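PDB 5KZS: putative cell surface protein, similar to internalin proteins from Listeria monocytogenes EGD-e, which is of unknown function but is a leucine-rich-repeat internalin-like protein that probably binds other proteins, as the related InlP binds afadin. Local coordinates for residues E241-V247 against E329-W335; N272-N276 against F320-Y324. All coordinates share one frame; numbering follows the deposited sequence.

Contact 1: E241-V247 against E329-W335; sequences ENQSGTV and EGCVYDW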
loop_
_atom_site.group_PDB
_atom_site.type_symbol
_atom_site.label_atom_id
_atom_site.label_comp_id
_atom_site.label_asym_id
_atom_site.label_seq_id
_atom_site.Cartn_x
_atom_site.Cartn_y
_atom_site.Cartn_z
ATOM N N GLU A 241 -12.695 3.127 9.466
ATOM C CA GLU A 241 -13.467 4.291 9.877
ATOM C C GLU A 241 -14.249 4.893 8.727
ATOM O O GLU A 241 -15.344 5.408 8.934
ATOM C CB GLU A 241 -12.563 5.342 10.518
ATOM C CG GLU A 241 -12.030 4.870 11.868
ATOM C CD GLU A 241 -11.388 5.963 12.717
ATOM O OE1 GLU A 241 -10.561 6.752 12.199
ATOM O OE2 GLU A 241 -11.708 5.999 13.924
ATOM N N ASN A 242 -13.694 4.844 7.524
ATOM C CA ASN A 242 -14.376 5.346 6.346
ATOM C C ASN A 242 -14.563 4.234 5.311
ATOM O O ASN A 242 -13.731 3.334 5.198
ATOM C CB ASN A 242 -13.583 6.485 5.741
ATOM C CG ASN A 242 -13.079 7.458 6.789
ATOM O OD1 ASN A 242 -13.862 8.195 7.386
ATOM N ND2 ASN A 242 -11.774 7.455 7.028
ATOM N N GLN A 243 -15.656 4.317 4.563
ATOM C CA GLN A 243 -16.021 3.297 3.580
ATOM C C GLN A 243 -17.140 3.886 2.723
ATOM O O GLN A 243 -17.998 4.602 3.234
ATOM C CB GLN A 243 -16.464 2.003 4.284
ATOM C CG GLN A 243 -16.222 0.720 3.496
ATOM C CD GLN A 243 -14.782 0.175 3.497
ATOM O OE1 GLN A 243 -14.481 -0.781 2.768
ATOM N NE2 GLN A 243 -13.909 0.740 4.326
ATOM N N SER A 244 -17.105 3.647 1.422
ATOM C CA SER A 244 -18.110 4.218 0.526
ATOM C C SER A 244 -18.525 3.133 -0.423
ATOM O O SER A 244 -17.658 2.501 -1.029
ATOM C CB SER A 244 -17.576 5.429 -0.253
ATOM O OG SER A 244 -16.656 5.079 -1.281
ATOM N N GLY A 245 -19.834 2.911 -0.565
ATOM C CA GLY A 245 -20.317 1.874 -1.466
ATOM C C GLY A 245 -21.715 2.096 -1.965
ATOM O O GLY A 245 -22.298 3.160 -1.789
ATOM N N THR A 246 -22.226 1.079 -2.638
ATOM C CA THR A 246 -23.633 1.012 -2.971
ATOM C C THR A 246 -24.217 -0.326 -2.545
ATOM O O THR A 246 -23.512 -1.303 -2.249
ATOM C CB THR A 246 -23.933 1.271 -4.474
ATOM O OG1 THR A 246 -23.380 0.220 -5.285
ATOM C CG2 THR A 246 -23.411 2.662 -4.906
ATOM N N VAL A 247 -25.537 -0.311 -2.485
ATOM C CA VAL A 247 -26.321 -1.483 -2.214
ATOM C C VAL A 247 -27.286 -1.553 -3.419
ATOM O O VAL A 247 -27.447 -0.561 -4.150
ATOM C CB VAL A 247 -26.924 -1.358 -0.782
ATOM C CG1 VAL A 247 -28.401 -0.970 -0.787
ATOM C CG2 VAL A 247 -26.660 -2.619 0.036
ATOM N N GLU A 329 -14.758 11.002 6.232
ATOM C CA GLU A 329 -15.807 10.546 5.283
ATOM C C GLU A 329 -16.978 9.856 5.987
ATOM O O GLU A 329 -18.124 10.000 5.555
ATOM C CB GLU A 329 -15.231 9.577 4.231
ATOM C CG GLU A 329 -16.100 9.406 2.984
ATOM C CD GLU A 329 -15.779 8.169 2.142
ATOM O OE1 GLU A 329 -15.242 7.155 2.662
ATOM O OE2 GLU A 329 -16.092 8.207 0.931
ATOM N N GLY A 330 -16.687 9.090 7.041
ATOM C CA GLY A 330 -17.668 8.212 7.656
ATOM C C GLY A 330 -17.876 7.035 6.729
ATOM O O GLY A 330 -17.073 6.830 5.811
ATOM N N CYS A 331 -18.941 6.267 6.957
ATOM C CA CYS A 331 -19.321 5.160 6.072
ATOM C C CYS A 331 -20.569 5.581 5.300
ATOM O O CYS A 331 -21.472 6.124 5.890
ATOM C CB CYS A 331 -19.578 3.894 6.890
ATOM S SG CYS A 331 -18.103 3.261 7.740
ATOM N N VAL A 332 -20.598 5.380 3.987
ATOM C CA VAL A 332 -21.744 5.779 3.156
ATOM C C VAL A 332 -22.125 4.641 2.199
ATOM O O VAL A 332 -21.258 3.971 1.655
ATOM C CB VAL A 332 -21.447 7.017 2.273
ATOM C CG1 VAL A 332 -22.686 7.888 2.131
ATOM C CG2 VAL A 332 -20.280 7.819 2.805
ATOM N N TYR A 333 -23.414 4.417 1.995
ATOM C CA TYR A 333 -23.868 3.453 1.003
ATOM C C TYR A 333 -25.070 4.048 0.307
ATOM O O TYR A 333 -26.008 4.475 0.971
ATOM C CB TYR A 333 -24.164 2.101 1.658
ATOM C CG TYR A 333 -22.902 1.483 2.182
ATOM C CD1 TYR A 333 -22.094 0.715 1.357
ATOM C CD2 TYR A 333 -22.461 1.744 3.480
ATOM C CE1 TYR A 333 -20.891 0.186 1.822
ATOM C CE2 TYR A 333 -21.268 1.220 3.957
ATOM C CZ TYR A 333 -20.476 0.442 3.129
ATOM O OH TYR A 333 -19.283 -0.091 3.593
ATOM N N ASP A 334 -25.007 4.130 -1.021
ATOM C CA ASP A 334 -26.067 4.726 -1.838
ATOM C C ASP A 334 -26.877 3.684 -2.631
ATOM O O ASP A 334 -26.408 2.569 -2.897
ATOM C CB ASP A 334 -25.464 5.727 -2.831
ATOM C CG ASP A 334 -24.560 6.750 -2.168
ATOM O OD1 ASP A 334 -24.574 6.876 -0.928
ATOM O OD2 ASP A 334 -23.826 7.436 -2.900
ATOM N N TRP A 335 -28.103 4.056 -2.994
ATOM C CA TRP A 335 -28.884 3.300 -3.972
ATOM C C TRP A 335 -30.064 4.127 -4.461
ATOM O O TRP A 335 -30.473 5.083 -3.804
ATOM C CB TRP A 335 -29.369 1.961 -3.401
ATOM C CG TRP A 335 -30.460 2.075 -2.410
ATOM C CD1 TRP A 335 -31.789 1.869 -2.633
ATOM C CD2 TRP A 335 -30.333 2.414 -1.031
ATOM N NE1 TRP A 335 -32.499 2.060 -1.481
ATOM C CE2 TRP A 335 -31.629 2.397 -0.477
ATOM C CE3 TRP A 335 -29.250 2.739 -0.204
ATOM C CZ2 TRP A 335 -31.875 2.689 0.875
ATOM C CZ3 TRP A 335 -29.498 3.039 1.148
ATOM C CH2 TRP A 335 -30.802 3.008 1.667
#
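Q243 to T246 pair with C331 to D334 as parallel strands, their axes 13° apart and 4.4 Å at closest approach, and the flanking residues add bonds at both ends. Bonds run alternately from Q243 N to G330 O, V332 N to Q243 O, G245 N to V332 O, D334 N to G245 O and V247 N to D334 O. At the entrance, OD1 of N242 grips the turn before the second strand. It takes G330 N at 3.0 Å, in its carbonyl plane and on a lone pair, and E329 N at 3.2 Å from above that plane. A chi1 of -44° sets CG beside the backbone N, bringing OD1 to these two N-H groups. The tight side carries Q243, C331 and Y333. The Y333 ring fills the side on which G245 has no side chain, CD1 lying 3.5 Å from G245 CA. CG of Q243 reaches 3.2 Å from Y333 OH, a hydroxyl hydrogen-bonded to L227 O. Q243 bends at chi2, and its NE2 binds N242 O (2.7 Å) and L222 O. The other side, with S244, T246, V332 and D334, is looser and more open to solvent; there E329 OE2 merely approaches S244 CB at 3.4 Å. V247 CG1 packs on the W335 indole, 3.8 Å from CE3. The pair edges the mixed sheet of what is probably the immunoglobulin-like domain following internalin repeats: 331-339 also pairs, antiparallel, with 312-320, I264 of helix 263-270 packs on Q243 and Y333, strand 258-261 meets V247 and W335, and repeat-side residues 223-228 bond to the outer strand.

Contact 2: N272-N276 against F320-Y324; sequences NMLVN and FNDAY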
loop_
_atom_site.group_PDB
_atom_site.type_symbol
_atom_site.label_atom_id
_atom_site.label_comp_id
_atom_site.label_asym_id
_atom_site.label_seq_id
_atom_site.Cartn_x
_atom_site.Cartn_y
_atom_site.Cartn_z
ATOM N N ASN A 272 -16.518 -3.592 18.073
ATOM C CA ASN A 272 -16.355 -2.325 18.781
ATOM C C ASN A 272 -15.529 -1.356 17.967
ATOM O O ASN A 272 -14.586 -0.773 18.459
ATOM C CB ASN A 272 -15.774 -2.561 20.180
ATOM C CG ASN A 272 -16.679 -3.433 21.040
ATOM O OD1 ASN A 272 -17.869 -3.147 21.185
ATOM N ND2 ASN A 272 -16.123 -4.497 21.613
HETATM N N MSE A 273 -15.898 -1.213 16.706
HETATM C CA MSE A 273 -15.186 -0.358 15.764
HETATM C C MSE A 273 -16.107 0.700 15.224
HETATM O O MSE A 273 -15.773 1.382 14.260
HETATM C CB MSE A 273 -14.632 -1.326 14.706
HETATM C CG MSE A 273 -13.695 -0.806 13.607
HETATM SE SE MSE A 273 -12.069 0.062 14.302
HETATM C CE MSE A 273 -11.621 -1.038 15.890
ATOM N N LEU A 274 -17.264 0.879 15.850
ATOM C CA LEU A 274 -18.124 1.977 15.494
ATOM C C LEU A 274 -17.880 3.100 16.492
ATOM O O LEU A 274 -18.126 2.934 17.688
ATOM C CB LEU A 274 -19.589 1.551 15.487
ATOM C CG LEU A 274 -20.028 0.718 14.278
ATOM C CD1 LEU A 274 -21.446 0.232 14.486
ATOM C CD2 LEU A 274 -19.938 1.494 12.972
ATOM N N VAL A 275 -17.362 4.224 15.997
ATOM C CA VAL A 275 -17.168 5.428 16.823
ATOM C C VAL A 275 -18.518 5.929 17.338
ATOM O O VAL A 275 -18.646 6.343 18.487
ATOM C CB VAL A 275 -16.434 6.583 16.064
ATOM C CG1 VAL A 275 -15.081 6.120 15.528
ATOM C CG2 VAL A 275 -17.283 7.183 14.936
ATOM N N ASN A 276 -19.524 5.840 16.471
ATOM C CA ASN A 276 -20.840 6.422 16.680
ATOM C C ASN A 276 -21.882 5.441 16.070
ATOM O O ASN A 276 -22.002 5.329 14.831
ATOM C CB ASN A 276 -20.838 7.808 16.022
ATOM C CG ASN A 276 -22.215 8.332 15.754
ATOM O OD1 ASN A 276 -22.968 8.603 16.680
ATOM N ND2 ASN A 276 -22.558 8.471 14.473
ATOM N N PHE A 320 -23.180 6.236 8.459
ATOM C CA PHE A 320 -22.881 5.891 9.839
ATOM C C PHE A 320 -21.396 6.069 10.146
ATOM O O PHE A 320 -20.610 6.470 9.280
ATOM C CB PHE A 320 -23.389 4.484 10.187
ATOM C CG PHE A 320 -22.676 3.370 9.470
ATOM C CD1 PHE A 320 -21.546 2.774 10.027
ATOM C CD2 PHE A 320 -23.162 2.880 8.251
ATOM C CE1 PHE A 320 -20.897 1.733 9.377
ATOM C CE2 PHE A 320 -22.520 1.839 7.602
ATOM C CZ PHE A 320 -21.383 1.265 8.166
ATOM N N ASN A 321 -21.037 5.812 11.403
ATOM C CA ASN A 321 -19.712 6.075 11.912
ATOM C C ASN A 321 -19.296 7.534 11.703
ATOM O O ASN A 321 -18.122 7.816 11.559
ATOM C CB ASN A 321 -18.714 5.105 11.277
ATOM C CG ASN A 321 -17.749 4.527 12.285
ATOM O OD1 ASN A 321 -18.137 4.172 13.394
ATOM N ND2 ASN A 321 -16.491 4.415 11.905
ATOM N N ASP A 322 -20.252 8.462 11.718
ATOM C CA ASP A 322 -19.946 9.884 11.572
ATOM C C ASP A 322 -19.419 10.453 12.895
ATOM O O ASP A 322 -20.080 10.359 13.933
ATOM C CB ASP A 322 -21.179 10.667 11.097
ATOM C CG ASP A 322 -21.644 10.229 9.722
ATOM O OD1 ASP A 322 -20.783 10.079 8.835
ATOM O OD2 ASP A 322 -22.862 10.022 9.529
ATOM N N ALA A 323 -18.204 10.995 12.841
ATOM C CA ALA A 323 -17.580 11.701 13.966
ATOM C C ALA A 323 -16.670 12.804 13.406
ATOM O O ALA A 323 -15.470 12.837 13.690
ATOM C CB ALA A 323 -16.799 10.726 14.840
ATOM N N TYR A 324 -17.303 13.725 12.665
ATOM C CA TYR A 324 -16.671 14.596 11.644
ATOM C C TYR A 324 -15.208 14.971 11.826
ATOM O O TYR A 324 -14.435 14.794 10.881
ATOM C CB TYR A 324 -17.495 15.878 11.372
ATOM C CG TYR A 324 -16.646 17.037 10.858
ATOM C CD1 TYR A 324 -15.943 16.939 9.645
ATOM C CD2 TYR A 324 -16.505 18.211 11.603
ATOM C CE1 TYR A 324 -15.130 17.973 9.195
ATOM C CE2 TYR A 324 -15.709 19.255 11.152
ATOM C CZ TYR A 324 -15.024 19.132 9.951
ATOM O OH TYR A 324 -14.240 20.168 9.504
#
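N276 and N321 bring their CA atoms within 4.9 Å where two connecting loops meet, their chain directions 80° apart. One loop leaves helix 263-270 through a Schellman motif, with N272 as the C-prime residue at positive phi; the other turns away from the end of strand 312-320, N321 itself adopting the left-handed helical conformation. This joins the helix exit to the end of a sheet strand in what is probably the immunoglobulin-like domain of an internalin. N321 contributes the largest share of the contact. Its OD1 accepts the backbone N-H of V275 at 2.7 Å, in a bond that is short but bent (132° at the hydrogen), with the donor 24° from the carbonyl plane. The same oxygen lies 3.0 Å from L274 CA and also meets L274 CD2, so the amide is wedged against the L274-V275 peptide. At the other end of the amide, ND2 gives a weak bond to E241 O, which may help to orient the group. V275 sends CG2 between its backbone N and carbonyl carbon (chi1 -57° for CG1); CG2 lies 3.6 Å from A323 CB and also touches N321 O. N276 brings ND2 near D322 O, at a poor angle for a bond. L274 packs on Y265, L268 and A269 of the helix. F320, which makes an edge-to-face pair with Y265, presents its ring edge to the leucine: L274 CD2 lies near the ring plane, 3.6 Å from F320 CD1.

From the N-terminal helical region the chain runs through the parallel repeat sheet, whose last strand is 238-239. Residues 241-247, the first half of contact 1, lead into outer strand 243-252; strand 258-261 and helix 263-270 follow, then 272-276, the first half of contact 2. After strands 279-283, 289-296, 301-304 and 312-320 the chain turns at 320-324, where contact 2 closes a loop of 43 residues. At 329-335 contact 1 closes one of 81, so contact 2 nests inside contact 1. The two also touch: C331 N probably bonds to F320 O, and E241 packs against V275. Together they tie the repeat-proximal strand, the helix exit and the last two strands into one end of the C-terminal domain.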